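Local coordinates for NADP-dependent glyceraldehyde-3-phosphate dehydrogenase (Bacillus halodurans, PDB 3PRL), which probably catalyses the NADP-dependent, non-phosphorylating oxidation of glyceraldehyde 3-phosphate to 3-phosphoglycerate, at residues Asp75-Trp80 with Asp115-Thr120; Ser111-Ile116 with Pro165-Ala170; Ile296-Val301 with Val382-Pro387; Leu351-Thr356 with Asp375-Met380. One frame throughout, in Å; residues are numbered along the deposited sequence. Where two conformers were deposited one is given.

Interaction 1: residues Asp75-Trp80 with Asp115-Thr120; sequences DLLYAW and DIIRHT
Ile117 sets its CD1 methyl squarely over the six-membered ring of Trp80, 3.7 Å from the ring centroid and 6° off the normal, a CH-pi contact that suits a flat, polarisable indole. Trp80 can offer this face because its CG stands anti to the backbone N (chi1 178°), carrying the ring toward the neighbouring helix, while its NE1 is satisfied by the carbonyl of Met198. The branching at CB gives Ile117 a second point of contact. While CG1 leads to the indole, CG2 turns to Leu77, resting 3.4 Å from Leu77 O and 3.8 Å from Leu77 CB. The Leu77 side chain slants across this branch, and its CD2 comes within 4.3 Å of Thr120 CG2.

The two helices, 70-86 and 103-124, run antiparallel here at 163°, their axes 8.6 Å apart, in the helical layer of an aldehyde dehydrogenase subunit. The more polar side is bordered by Tyr78, whose ring, in the conformer given, turns its edge at CE1 to Arg118 O and whose OH bonds to Asp122. The Arg118 guanidinium lies between two acids: NH2 makes its main salt bridge to Glu85, and NH1 a weaker one to Asp115 OD1. Thr120 buries its hydroxyl by donating it to Ile116 O at 2.7 Å; that oxygen also accepts from Thr120 N, the two donors arriving from opposite faces of the carbonyl plane.

Interaction 2: residues Ser111-Ile116 with Pro165-Ala170; sequences SRTADI and PVNLAA
Thr113 and Asn167 form the closest meeting of the two segments, their CA atoms 5.0 Å apart. Thr113 OG1 makes a tight, non-bonded approach to Asn167 CA at 3.0 Å, and although it is also near Asn167 N, the angle is too poor for a hydrogen bond. The polar interaction of this hydroxyl is with Glu109 O, one turn back on its own helix. Asn167 N and Val166 N are both hydrogen-bonded to Glu109 OE2, which thus binds the start of helix 167-178 to helix 103-124.

The apolar contacts use the other branch of Thr113. A chi1 of -74° puts OG1 beside the backbone N and leaves CG2 anti to it; this methyl reaches Ala170 CB at 3.6 Å and Val166 CG1 at 3.8 Å, the small Ala170 leaving it room to approach.

Ile116 and Arg112 both touch the Asn167 amide. Ile116 CD1 lies 3.6 Å from Asn167 ND2, and the aliphatic part of Arg112 crosses the amide obliquely, CG 3.8 Å from ND2. The guanidinium and amide planes stand nearly perpendicular, at 87°, and Arg112 NE is engaged in a salt bridge with Asp449.

Helix 167-178 joins parallel strands 144-159 and 182-186, so helix 103-124 packs here on the connection of a beta-alpha-beta crossover, as in the Rossmann-like cofactor domain of aldehyde dehydrogenases.

Interaction 3: residues Ile296-Val301 with Val382-Pro387; sequences IKRVFV and VAWEEP
Lys297 NZ donates to Glu386 OE2 at 2.6 Å, a short salt bridge from the buried Lys297 made through the anti lone pair of the carboxylate oxygen. The carbonyls of Arg292, Cys293 and Gly262 also lie within hydrogen-bonding distance and share the three N-H groups of the ammonium with Glu386, while OE2 accepts from Gly262 N, so both charges are held by backbone as well as by each other. The extended Glu386 chain, with CG anti to its backbone N (chi1 173°), is long enough to span the gap, and its side chain lies about 6 Å from Gly240, an NADP-binding residue. Arg298 NH2 bonds directly to Lys263 O.

Next comes a water-mediated link: the water accepts from Arg298 NH1 at 2.9 Å and donates to Ala383 O, while sitting over one face of the Trp384 ring. Strand 296-302 is here flanked by the parallel strands 264-268 and 391-397 in the alpha/beta sheet of the catalytic domain, and residues 382-387 belong to the loop leading into the latter.

Arg298 bends at chi3 (-70°) as it runs past the loop. Its CD touches Ala383 O at 3.4 Å, and NH1 lies 3.8 Å from Trp384 CZ3 with the guanidinium and indole planes 60° apart. Farther out, the methylenes of Lys297 meet the proline ring, CD to Pro387 CD at 4.3 Å.

Interaction 4: residues Leu351-Thr356 with Asp375-Met380; sequences LENGAT and DVTPAM
A Schellman motif ends helix 337-352, and the loop 375-380 packs against it through Met380 and Asn353. Gly354 takes the C-prime position, where its positive phi of 83° is easily borne without a side chain; Gly354 N bonds to Leu351 O at 3.0 Å and Ala355 N to Ala350 O.

The unbranched chain of Met380 reaches across to Asn353 and Ala355. Extended beyond CG (chi2 172°), it places its CE methyl 3.4 Å from Asn353 O and 3.6 Å from Ala355 CB. Its SD meanwhile accepts a weak but straight hydrogen bond from Thr377 N at 3.1 Å (170°), and Met380 N closes the type I turn 377-380 on Thr377 O.

On the more exposed flank, the Asn353 side chain slants past Thr377 and Met380, its OD1 3.1 Å from Thr377 OG1 and 3.7 Å from Met380 CG. At the other end, Thr356 and Asp375 lie side by side and point the same way, Thr356 OG1 giving Asp375 OD2 a weak hydrogen bond at 3.4 Å. Ala355 CB also packs loosely on Val376 CG2, 4.3 Å away.

Thr356 then enters strand 356-359, antiparallel to strand 367-374: a helix closed by a Schellman motif leads into a beta strand of the alpha/beta domain.

How the interactions relate
Interactions 1 and 2 adjoin, their centres 10 Å apart: they share Asp115 and Ile116 on helix 103-124, and Ala170 CB of interaction 2 packs 3.8 Å from Ile117 CD1 and 3.9 Å from Trp80 CH2 of interaction 1. Interactions 3 and 4 form another neighbouring pair, with centres 12 Å apart, interaction 4 being nested in the chain loop closed by interaction 3. Trp384 NE1 probably bonds to Pro378 O at 2.7 Å, and Ala383 packs on Val376. Between the pairs, the centres of interactions 2 and 3 are 28 Å apart. The side chain of Asn167 is about 8 Å from that of Glu259, the predicted active-site residue, whereas interaction 4 is remote from the known sites.

Interaction 1: residues Asp75-Trp80 with Asp115-Thr120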
loop_
_atom_site.group_PDB
_atom_site.type_symbol
_atom_site.label_atom_id
_atom_site.label_comp_id
_atom_site.label_asym_id
_atom_site.label_seq_id
_atom_site.Cartn_x
_atom_site.Cartn_y
_atom_site.Cartn_z
ATOM N N ASP D 75 -4.342 12.405 20.121
ATOM C CA ASP D 75 -5.050 12.445 21.397
ATOM C C ASP D 75 -5.872 13.732 21.489
ATOM O O ASP D 75 -6.963 13.727 22.045
ATOM C CB ASP D 75 -4.095 12.347 22.589
ATOM C CG ASP D 75 -3.358 11.002 22.662
ATOM O OD1 ASP D 75 -4.000 9.930 22.508
ATOM O OD2 ASP D 75 -2.125 11.031 22.894
ATOM N N LEU D 76 -5.329 14.826 20.945
ATOM C CA LEU D 76 -6.044 16.109 20.878
ATOM C C LEU D 76 -7.303 15.995 20.028
ATOM O O LEU D 76 -8.333 16.592 20.344
ATOM C CB LEU D 76 -5.143 17.240 20.359
ATOM C CG LEU D 76 -5.789 18.641 20.189
ATOM C CD1 LEU D 76 -6.365 19.193 21.510
ATOM C CD2 LEU D 76 -4.840 19.657 19.539
ATOM N N LEU D 77 -7.220 15.225 18.955
ATOM C CA LEU D 77 -8.364 15.035 18.080
ATOM C C LEU D 77 -9.449 14.252 18.798
ATOM O O LEU D 77 -10.579 14.706 18.838
ATOM C CB LEU D 77 -7.961 14.381 16.746
ATOM C CG LEU D 77 -7.637 15.338 15.592
ATOM C CD1 LEU D 77 -6.470 16.278 15.897
ATOM C CD2 LEU D 77 -7.378 14.560 14.285
ATOM N N TYR D 78 -9.076 13.099 19.366
ATOM C CA TYR D 78 -9.964 12.277 20.181
ATOM C C TYR D 78 -10.689 13.153 21.203
ATOM O O TYR D 78 -11.908 13.110 21.309
ATOM C CB TYR D 78 -9.183 11.179 20.933
ATOM C CG TYR D 78 -8.548 10.086 20.084
ATOM C CD1 TYR D 78 -9.010 9.803 18.807
ATOM C CD2 TYR D 78 -7.511 9.302 20.591
ATOM C CE1 TYR D 78 -8.442 8.798 18.038
ATOM C CE2 TYR D 78 -6.934 8.289 19.831
ATOM C CZ TYR D 78 -7.404 8.045 18.551
ATOM O OH TYR D 78 -6.843 7.045 17.784
ATOM N N ALA D 79 -9.918 13.956 21.948
ATOM C CA ALA D 79 -10.463 14.843 23.003
ATOM C C ALA D 79 -11.460 15.855 22.459
ATOM O O ALA D 79 -12.504 16.101 23.062
ATOM C CB ALA D 79 -9.339 15.568 23.742
ATOM N N TRP D 80 -11.133 16.421 21.301
ATOM C CA TRP D 80 -12.002 17.383 20.640
ATOM C C TRP D 80 -13.300 16.697 20.233
ATOM O O TRP D 80 -14.373 17.231 20.458
ATOM C CB TRP D 80 -11.270 17.959 19.427
ATOM C CG TRP D 80 -12.017 18.938 18.583
ATOM C CD1 TRP D 80 -13.038 19.767 18.963
ATOM C CD2 TRP D 80 -11.759 19.226 17.207
ATOM N NE1 TRP D 80 -13.435 20.538 17.902
ATOM C CE2 TRP D 80 -12.666 20.229 16.812
ATOM C CE3 TRP D 80 -10.835 18.739 16.272
ATOM C CZ2 TRP D 80 -12.690 20.746 15.514
ATOM C CZ3 TRP D 80 -10.863 19.242 14.990
ATOM C CH2 TRP D 80 -11.777 20.241 14.622
ATOM N N ASP D 115 -17.264 11.783 14.531
ATOM C CA ASP D 115 -16.958 10.543 13.844
ATOM C C ASP D 115 -15.876 10.731 12.785
ATOM O O ASP D 115 -14.994 9.871 12.653
ATOM C CB ASP D 115 -18.212 9.948 13.219
ATOM C CG ASP D 115 -19.177 9.392 14.254
ATOM O OD1 ASP D 115 -18.786 9.194 15.434
ATOM O OD2 ASP D 115 -20.333 9.138 13.874
ATOM N N ILE D 116 -15.931 11.843 12.045
ATOM C CA ILE D 116 -14.892 12.167 11.056
ATOM C C ILE D 116 -13.553 12.500 11.712
ATOM O O ILE D 116 -12.489 12.109 11.199
ATOM C CB ILE D 116 -15.305 13.332 10.101
ATOM C CG1 ILE D 116 -16.322 12.852 9.066
ATOM C CG2 ILE D 116 -14.113 13.858 9.334
ATOM C CD1 ILE D 116 -17.309 13.960 8.628
ATOM N N ILE D 117 -13.598 13.216 12.827
ATOM C CA ILE D 117 -12.399 13.605 13.548
ATOM C C ILE D 117 -11.683 12.377 14.151
ATOM O O ILE D 117 -10.454 12.303 14.117
ATOM C CB ILE D 117 -12.718 14.671 14.626
ATOM C CG1 ILE D 117 -13.144 15.992 13.958
ATOM C CG2 ILE D 117 -11.547 14.887 15.601
ATOM C CD1 ILE D 117 -13.883 16.908 14.868
ATOM N N ARG D 118 -12.444 11.416 14.686
ATOM C CA ARG D 118 -11.814 10.223 15.275
ATOM C C ARG D 118 -11.167 9.348 14.208
ATOM O O ARG D 118 -10.044 8.895 14.372
ATOM C CB ARG D 118 -12.808 9.431 16.120
ATOM C CG ARG D 118 -13.256 10.185 17.354
ATOM C CD ARG D 118 -13.709 9.242 18.420
ATOM N NE ARG D 118 -14.865 9.772 19.125
ATOM C CZ ARG D 118 -16.120 9.551 18.756
ATOM N NH1 ARG D 118 -16.387 8.802 17.683
ATOM N NH2 ARG D 118 -17.112 10.076 19.467
ATOM N N HIS D 119 -11.878 9.147 13.105
ATOM C CA HIS D 119 -11.425 8.303 11.999
ATOM C C HIS D 119 -10.223 8.879 11.263
ATOM O O HIS D 119 -9.387 8.126 10.763
ATOM C CB HIS D 119 -12.570 8.072 11.028
ATOM C CG HIS D 119 -12.384 6.869 10.163
ATOM N ND1 HIS D 119 -12.896 5.632 10.490
ATOM C CD2 HIS D 119 -11.726 6.710 8.993
ATOM C CE1 HIS D 119 -12.570 4.765 9.551
ATOM N NE2 HIS D 119 -11.856 5.392 8.635
ATOM N N THR D 120 -10.175 10.215 11.191
ATOM C CA THR D 120 -9.056 11.005 10.681
ATOM C C THR D 120 -7.830 10.838 11.577
ATOM O O THR D 120 -6.709 10.653 11.082
ATOM C CB THR D 120 -9.431 12.544 10.614
ATOM O OG1 THR D 120 -10.433 12.773 9.617
ATOM C CG2 THR D 120 -8.244 13.401 10.275
#

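Interaction 2: residues Ser111-Ile116 with Pro165-Ala170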
loop_
_atom_site.group_PDB
_atom_site.type_symbol
_atom_site.label_atom_id
_atom_site.label_comp_id
_atom_site.label_asym_id
_atom_site.label_seq_id
_atom_site.Cartn_x
_atom_site.Cartn_y
_atom_site.Cartn_z
ATOM N N SER D 111 -22.674 15.031 15.471
ATOM C CA SER D 111 -22.358 13.601 15.714
ATOM C C SER D 111 -21.396 13.091 14.665
ATOM O O SER D 111 -20.363 12.498 14.991
ATOM C CB SER D 111 -23.602 12.713 15.671
ATOM O OG SER D 111 -24.558 13.102 16.622
ATOM N N ARG D 112 -21.745 13.337 13.406
ATOM C CA ARG D 112 -20.957 12.843 12.286
ATOM C C ARG D 112 -19.578 13.495 12.301
ATOM O O ARG D 112 -18.596 12.847 11.961
ATOM C CB ARG D 112 -21.679 13.069 10.946
ATOM C CG ARG D 112 -20.959 12.466 9.727
ATOM C CD ARG D 112 -21.846 12.426 8.467
ATOM N NE ARG D 112 -21.055 12.560 7.244
ATOM C CZ ARG D 112 -21.559 12.704 6.013
ATOM N NH1 ARG D 112 -22.874 12.731 5.816
ATOM N NH2 ARG D 112 -20.739 12.829 4.969
ATOM N N THR D 113 -19.526 14.771 12.704
ATOM C CA THR D 113 -18.274 15.526 12.764
ATOM C C THR D 113 -17.244 14.834 13.666
ATOM O O THR D 113 -16.095 14.632 13.251
ATOM C CB THR D 113 -18.503 17.023 13.184
ATOM O OG1 THR D 113 -19.081 17.758 12.100
ATOM C CG2 THR D 113 -17.208 17.706 13.583
ATOM N N ALA D 114 -17.662 14.468 14.883
ATOM C CA ALA D 114 -16.789 13.752 15.832
ATOM C C ALA D 114 -16.368 12.401 15.286
ATOM O O ALA D 114 -15.251 11.940 15.523
ATOM C CB ALA D 114 -17.460 13.592 17.208
ATOM N N ASP D 115 -17.264 11.783 14.531
ATOM C CA ASP D 115 -16.958 10.543 13.844
ATOM C C ASP D 115 -15.876 10.731 12.785
ATOM O O ASP D 115 -14.994 9.871 12.653
ATOM C CB ASP D 115 -18.212 9.948 13.219
ATOM C CG ASP D 115 -19.177 9.392 14.254
ATOM O OD1 ASP D 115 -18.786 9.194 15.434
ATOM O OD2 ASP D 115 -20.333 9.138 13.874
ATOM N N ILE D 116 -15.931 11.843 12.045
ATOM C CA ILE D 116 -14.892 12.167 11.056
ATOM C C ILE D 116 -13.553 12.500 11.712
ATOM O O ILE D 116 -12.489 12.109 11.199
ATOM C CB ILE D 116 -15.305 13.332 10.101
ATOM C CG1 ILE D 116 -16.322 12.852 9.066
ATOM C CG2 ILE D 116 -14.113 13.858 9.334
ATOM C CD1 ILE D 116 -17.309 13.960 8.628
ATOM N N PRO D 165 -21.435 23.927 8.635
ATOM C CA PRO D 165 -20.480 24.825 9.276
ATOM C C PRO D 165 -19.695 24.199 10.454
ATOM O O PRO D 165 -18.846 24.859 11.049
ATOM C CB PRO D 165 -21.372 25.964 9.746
ATOM C CG PRO D 165 -22.669 25.294 10.067
ATOM C CD PRO D 165 -22.814 24.136 9.131
ATOM N N VAL D 166 -19.992 22.950 10.790
ATOM C CA VAL D 166 -19.198 22.208 11.754
ATOM C C VAL D 166 -18.526 21.088 10.960
ATOM O O VAL D 166 -17.299 20.995 10.909
ATOM C CB VAL D 166 -20.079 21.731 12.978
ATOM C CG1 VAL D 166 -19.317 20.840 13.914
ATOM C CG2 VAL D 166 -20.555 22.943 13.761
ATOM N N ASN D 167 -19.339 20.303 10.262
ATOM C CA ASN D 167 -18.857 19.180 9.447
ATOM C C ASN D 167 -17.776 19.516 8.412
ATOM O O ASN D 167 -16.716 18.885 8.395
ATOM C CB ASN D 167 -20.052 18.498 8.771
ATOM C CG ASN D 167 -19.721 17.124 8.256
ATOM O OD1 ASN D 167 -19.040 16.979 7.237
ATOM N ND2 ASN D 167 -20.200 16.096 8.957
ATOM N N LEU D 168 -18.039 20.507 7.553
ATOM C CA LEU D 168 -17.124 20.859 6.469
ATOM C C LEU D 168 -15.984 21.755 6.953
ATOM O O LEU D 168 -14.984 21.935 6.250
ATOM C CB LEU D 168 -17.887 21.501 5.296
ATOM C CG LEU D 168 -18.955 20.648 4.595
ATOM C CD1 LEU D 168 -19.494 21.384 3.398
ATOM C CD2 LEU D 168 -18.410 19.295 4.193
ATOM N N ALA D 169 -16.121 22.279 8.171
ATOM C CA ALA D 169 -15.013 22.945 8.856
ATOM C C ALA D 169 -13.994 21.950 9.479
ATOM O O ALA D 169 -12.805 21.961 9.133
ATOM C CB ALA D 169 -15.561 23.908 9.897
ATOM N N ALA D 170 -14.464 21.085 10.377
ATOM C CA ALA D 170 -13.636 20.001 10.955
ATOM C C ALA D 170 -13.017 19.020 9.943
ATOM O O ALA D 170 -11.939 18.472 10.172
ATOM C CB ALA D 170 -14.424 19.238 11.963
#

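Interaction 3: residues Ile296-Val301 with Val382-Pro387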
loop_
_atom_site.group_PDB
_atom_site.type_symbol
_atom_site.label_atom_id
_atom_site.label_comp_id
_atom_site.label_asym_id
_atom_site.label_seq_id
_atom_site.Cartn_x
_atom_site.Cartn_y
_atom_site.Cartn_z
ATOM N N ILE D 296 -28.863 15.292 -6.042
ATOM C CA ILE D 296 -29.498 15.138 -7.335
ATOM C C ILE D 296 -30.285 16.421 -7.673
ATOM O O ILE D 296 -31.128 16.873 -6.903
ATOM C CB ILE D 296 -30.433 13.912 -7.335
ATOM C CG1 ILE D 296 -29.632 12.604 -7.208
ATOM C CG2 ILE D 296 -31.387 13.947 -8.528
ATOM C CD1 ILE D 296 -28.829 12.201 -8.421
ATOM N N LYS D 297 -30.002 17.004 -8.826
ATOM C CA LYS D 297 -30.638 18.257 -9.213
ATOM C C LYS D 297 -31.177 18.195 -10.624
ATOM O O LYS D 297 -31.606 19.200 -11.148
ATOM C CB LYS D 297 -29.639 19.409 -9.103
ATOM C CG LYS D 297 -29.260 19.799 -7.686
ATOM C CD LYS D 297 -28.023 20.614 -7.733
ATOM C CE LYS D 297 -27.556 20.994 -6.358
ATOM N NZ LYS D 297 -26.052 20.975 -6.333
ATOM N N ARG D 298 -31.157 17.007 -11.220
ATOM C CA ARG D 298 -31.529 16.779 -12.614
ATOM C C ARG D 298 -31.981 15.337 -12.764
ATOM O O ARG D 298 -31.243 14.424 -12.382
ATOM C CB ARG D 298 -30.299 16.932 -13.515
ATOM C CG ARG D 298 -30.059 18.279 -14.139
ATOM C CD ARG D 298 -29.048 18.125 -15.276
ATOM N NE ARG D 298 -27.690 17.818 -14.818
ATOM C CZ ARG D 298 -26.613 17.815 -15.605
ATOM N NH1 ARG D 298 -26.729 18.112 -16.904
ATOM N NH2 ARG D 298 -25.415 17.527 -15.098
ATOM N N VAL D 299 -33.169 15.112 -13.319
ATOM C CA VAL D 299 -33.551 13.749 -13.670
ATOM C C VAL D 299 -33.656 13.564 -15.180
ATOM O O VAL D 299 -34.553 14.104 -15.819
ATOM C CB VAL D 299 -34.877 13.298 -13.021
ATOM C CG1 VAL D 299 -35.170 11.843 -13.394
ATOM C CG2 VAL D 299 -34.846 13.469 -11.500
ATOM N N PHE D 300 -32.733 12.799 -15.747
ATOM C CA PHE D 300 -32.917 12.289 -17.103
ATOM C C PHE D 300 -33.629 10.942 -16.984
ATOM O O PHE D 300 -33.043 9.973 -16.498
ATOM C CB PHE D 300 -31.574 12.095 -17.816
ATOM C CG PHE D 300 -30.734 13.340 -17.907
ATOM C CD1 PHE D 300 -31.059 14.355 -18.797
ATOM C CD2 PHE D 300 -29.601 13.482 -17.117
ATOM C CE1 PHE D 300 -30.274 15.497 -18.891
ATOM C CE2 PHE D 300 -28.812 14.624 -17.200
ATOM C CZ PHE D 300 -29.142 15.629 -18.085
ATOM N N VAL D 301 -34.885 10.878 -17.416
ATOM C CA VAL D 301 -35.675 9.646 -17.302
ATOM C C VAL D 301 -36.144 9.143 -18.666
ATOM O O VAL D 301 -36.681 9.910 -19.463
ATOM C CB VAL D 301 -36.894 9.810 -16.327
ATOM C CG1 VAL D 301 -37.843 10.895 -16.794
ATOM C CG2 VAL D 301 -37.623 8.491 -16.141
ATOM N N VAL D 382 -32.837 26.203 -15.482
ATOM C CA VAL D 382 -32.933 25.270 -14.355
ATOM C C VAL D 382 -32.416 23.878 -14.714
ATOM O O VAL D 382 -32.239 23.033 -13.836
ATOM C CB VAL D 382 -34.404 25.207 -13.772
ATOM C CG1 VAL D 382 -35.337 24.343 -14.657
ATOM C CG2 VAL D 382 -34.418 24.729 -12.311
ATOM N N ALA D 383 -32.171 23.643 -16.001
ATOM C CA ALA D 383 -31.617 22.373 -16.458
ATOM C C ALA D 383 -30.100 22.346 -16.280
ATOM O O ALA D 383 -29.459 21.299 -16.431
ATOM C CB ALA D 383 -31.999 22.113 -17.932
ATOM N N TRP D 384 -29.537 23.503 -15.938
ATOM C CA TRP D 384 -28.097 23.713 -15.992
ATOM C C TRP D 384 -27.591 24.355 -14.704
ATOM O O TRP D 384 -26.669 23.821 -14.062
ATOM C CB TRP D 384 -27.726 24.581 -17.216
ATOM C CG TRP D 384 -28.168 24.006 -18.541
ATOM C CD1 TRP D 384 -29.087 24.542 -19.414
ATOM C CD2 TRP D 384 -27.719 22.780 -19.139
ATOM N NE1 TRP D 384 -29.227 23.730 -20.514
ATOM C CE2 TRP D 384 -28.402 22.642 -20.374
ATOM C CE3 TRP D 384 -26.798 21.789 -18.758
ATOM C CZ2 TRP D 384 -28.204 21.547 -21.223
ATOM C CZ3 TRP D 384 -26.589 20.699 -19.617
ATOM C CH2 TRP D 384 -27.293 20.591 -20.834
ATOM N N GLU D 385 -28.202 25.482 -14.329
ATOM C CA GLU D 385 -27.760 26.278 -13.182
ATOM C C GLU D 385 -28.165 25.680 -11.827
ATOM O O GLU D 385 -29.355 25.516 -11.528
ATOM C CB GLU D 385 -28.278 27.722 -13.269
ATOM C CG GLU D 385 -27.992 28.447 -14.594
ATOM C CD GLU D 385 -28.422 29.919 -14.582
ATOM O OE1 GLU D 385 -28.642 30.497 -13.489
ATOM O OE2 GLU D 385 -28.528 30.500 -15.683
ATOM N N GLU D 386 -27.160 25.396 -11.001
ATOM C CA GLU D 386 -27.379 24.934 -9.641
ATOM C C GLU D 386 -28.166 26.002 -8.864
ATOM O O GLU D 386 -27.684 27.112 -8.679
ATOM C CB GLU D 386 -26.034 24.640 -8.971
ATOM C CG GLU D 386 -26.117 24.317 -7.487
ATOM C CD GLU D 386 -24.748 24.142 -6.833
ATOM O OE1 GLU D 386 -23.907 25.066 -6.928
ATOM O OE2 GLU D 386 -24.520 23.088 -6.202
ATOM N N PRO D 387 -29.385 25.655 -8.411
ATOM C CA PRO D 387 -30.334 26.575 -7.792
ATOM C C PRO D 387 -29.992 26.835 -6.341
ATOM O O PRO D 387 -30.253 27.921 -5.824
ATOM C CB PRO D 387 -31.664 25.810 -7.877
ATOM C CG PRO D 387 -31.401 24.648 -8.810
ATOM C CD PRO D 387 -29.973 24.317 -8.556
HETATM O O HOH W 1 -29.042 19.432 -18.023
#

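Interaction 4: residues Leu351-Thr356 with Asp375-Met380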
loop_
_atom_site.group_PDB
_atom_site.type_symbol
_atom_site.label_atom_id
_atom_site.label_comp_id
_atom_site.label_asym_id
_atom_site.label_seq_id
_atom_site.Cartn_x
_atom_site.Cartn_y
_atom_site.Cartn_z
ATOM N N LEU D 351 -41.195 27.883 -16.365
ATOM C CA LEU D 351 -42.630 27.988 -16.648
ATOM C C LEU D 351 -42.873 28.904 -17.842
ATOM O O LEU D 351 -43.758 28.646 -18.649
ATOM C CB LEU D 351 -43.421 28.485 -15.426
ATOM C CG LEU D 351 -43.357 27.670 -14.129
ATOM C CD1 LEU D 351 -44.178 28.352 -13.035
ATOM C CD2 LEU D 351 -43.833 26.238 -14.339
ATOM N N GLU D 352 -42.056 29.955 -17.948
ATOM C CA GLU D 352 -42.112 30.909 -19.055
ATOM C C GLU D 352 -41.784 30.221 -20.384
ATOM O O GLU D 352 -42.341 30.575 -21.428
ATOM C CB GLU D 352 -41.161 32.079 -18.787
ATOM C CG GLU D 352 -41.209 33.209 -19.808
ATOM C CD GLU D 352 -40.103 34.235 -19.603
ATOM O OE1 GLU D 352 -39.798 34.567 -18.430
ATOM O OE2 GLU D 352 -39.540 34.709 -20.615
ATOM N N ASN D 353 -40.898 29.229 -20.328
ATOM C CA ASN D 353 -40.541 28.418 -21.490
ATOM C C ASN D 353 -41.338 27.111 -21.528
ATOM O O ASN D 353 -40.938 26.131 -22.171
ATOM C CB ASN D 353 -39.033 28.138 -21.509
ATOM C CG ASN D 353 -38.555 27.559 -22.842
ATOM O OD1 ASN D 353 -38.096 26.416 -22.904
ATOM N ND2 ASN D 353 -38.664 28.343 -23.909
ATOM N N GLY D 354 -42.448 27.102 -20.797
ATOM C CA GLY D 354 -43.479 26.078 -20.935
ATOM C C GLY D 354 -43.302 24.762 -20.203
ATOM O O GLY D 354 -43.835 23.742 -20.647
ATOM N N ALA D 355 -42.578 24.768 -19.085
ATOM C CA ALA D 355 -42.419 23.543 -18.294
ATOM C C ALA D 355 -43.658 23.303 -17.455
ATOM O O ALA D 355 -44.282 24.257 -16.973
ATOM C CB ALA D 355 -41.176 23.605 -17.398
ATOM N N THR D 356 -44.020 22.034 -17.282
ATOM C CA THR D 356 -45.197 21.706 -16.487
ATOM C C THR D 356 -44.869 21.747 -15.000
ATOM O O THR D 356 -43.940 21.071 -14.537
ATOM C CB THR D 356 -45.790 20.331 -16.855
ATOM O OG1 THR D 356 -45.828 20.183 -18.278
ATOM C CG2 THR D 356 -47.202 20.192 -16.295
ATOM N N ASP D 375 -41.129 18.009 -17.993
ATOM C CA ASP D 375 -40.915 18.351 -19.403
ATOM C C ASP D 375 -39.862 19.441 -19.592
ATOM O O ASP D 375 -39.934 20.252 -20.529
ATOM C CB ASP D 375 -42.246 18.722 -20.063
ATOM C CG ASP D 375 -43.194 17.539 -20.154
ATOM O OD1 ASP D 375 -43.072 16.759 -21.126
ATOM O OD2 ASP D 375 -44.066 17.394 -19.265
ATOM N N VAL D 376 -38.876 19.437 -18.693
ATOM C CA VAL D 376 -37.851 20.474 -18.635
ATOM C C VAL D 376 -36.911 20.349 -19.823
ATOM O O VAL D 376 -36.518 19.247 -20.212
ATOM C CB VAL D 376 -37.108 20.473 -17.273
ATOM C CG1 VAL D 376 -35.879 21.387 -17.298
ATOM C CG2 VAL D 376 -38.061 20.921 -16.181
ATOM N N THR D 377 -36.580 21.486 -20.416
ATOM C CA THR D 377 -35.824 21.482 -21.662
ATOM C C THR D 377 -34.416 22.057 -21.492
ATOM O O THR D 377 -34.163 22.855 -20.579
ATOM C CB THR D 377 -36.602 22.201 -22.812
ATOM O OG1 THR D 377 -36.834 23.569 -22.469
ATOM C CG2 THR D 377 -37.945 21.510 -23.090
ATOM N N PRO D 378 -33.485 21.642 -22.368
ATOM C CA PRO D 378 -32.141 22.205 -22.398
ATOM C C PRO D 378 -32.101 23.727 -22.602
ATOM O O PRO D 378 -31.055 24.328 -22.382
ATOM C CB PRO D 378 -31.505 21.501 -23.597
ATOM C CG PRO D 378 -32.208 20.219 -23.687
ATOM C CD PRO D 378 -33.620 20.526 -23.326
ATOM N N ALA D 379 -33.216 24.341 -23.016
ATOM C CA ALA D 379 -33.288 25.811 -23.176
ATOM C C ALA D 379 -33.575 26.556 -21.861
ATOM O O ALA D 379 -33.437 27.787 -21.787
ATOM C CB ALA D 379 -34.327 26.200 -24.256
ATOM N N MET D 380 -33.977 25.808 -20.837
ATOM C CA MET D 380 -34.326 26.374 -19.528
ATOM C C MET D 380 -33.103 26.411 -18.616
ATOM O O MET D 380 -32.342 25.433 -18.529
ATOM C CB MET D 380 -35.427 25.546 -18.861
ATOM C CG MET D 380 -36.592 25.189 -19.782
ATOM S SD MET D 380 -37.743 24.020 -19.040
ATOM C CE MET D 380 -39.026 23.969 -20.299
#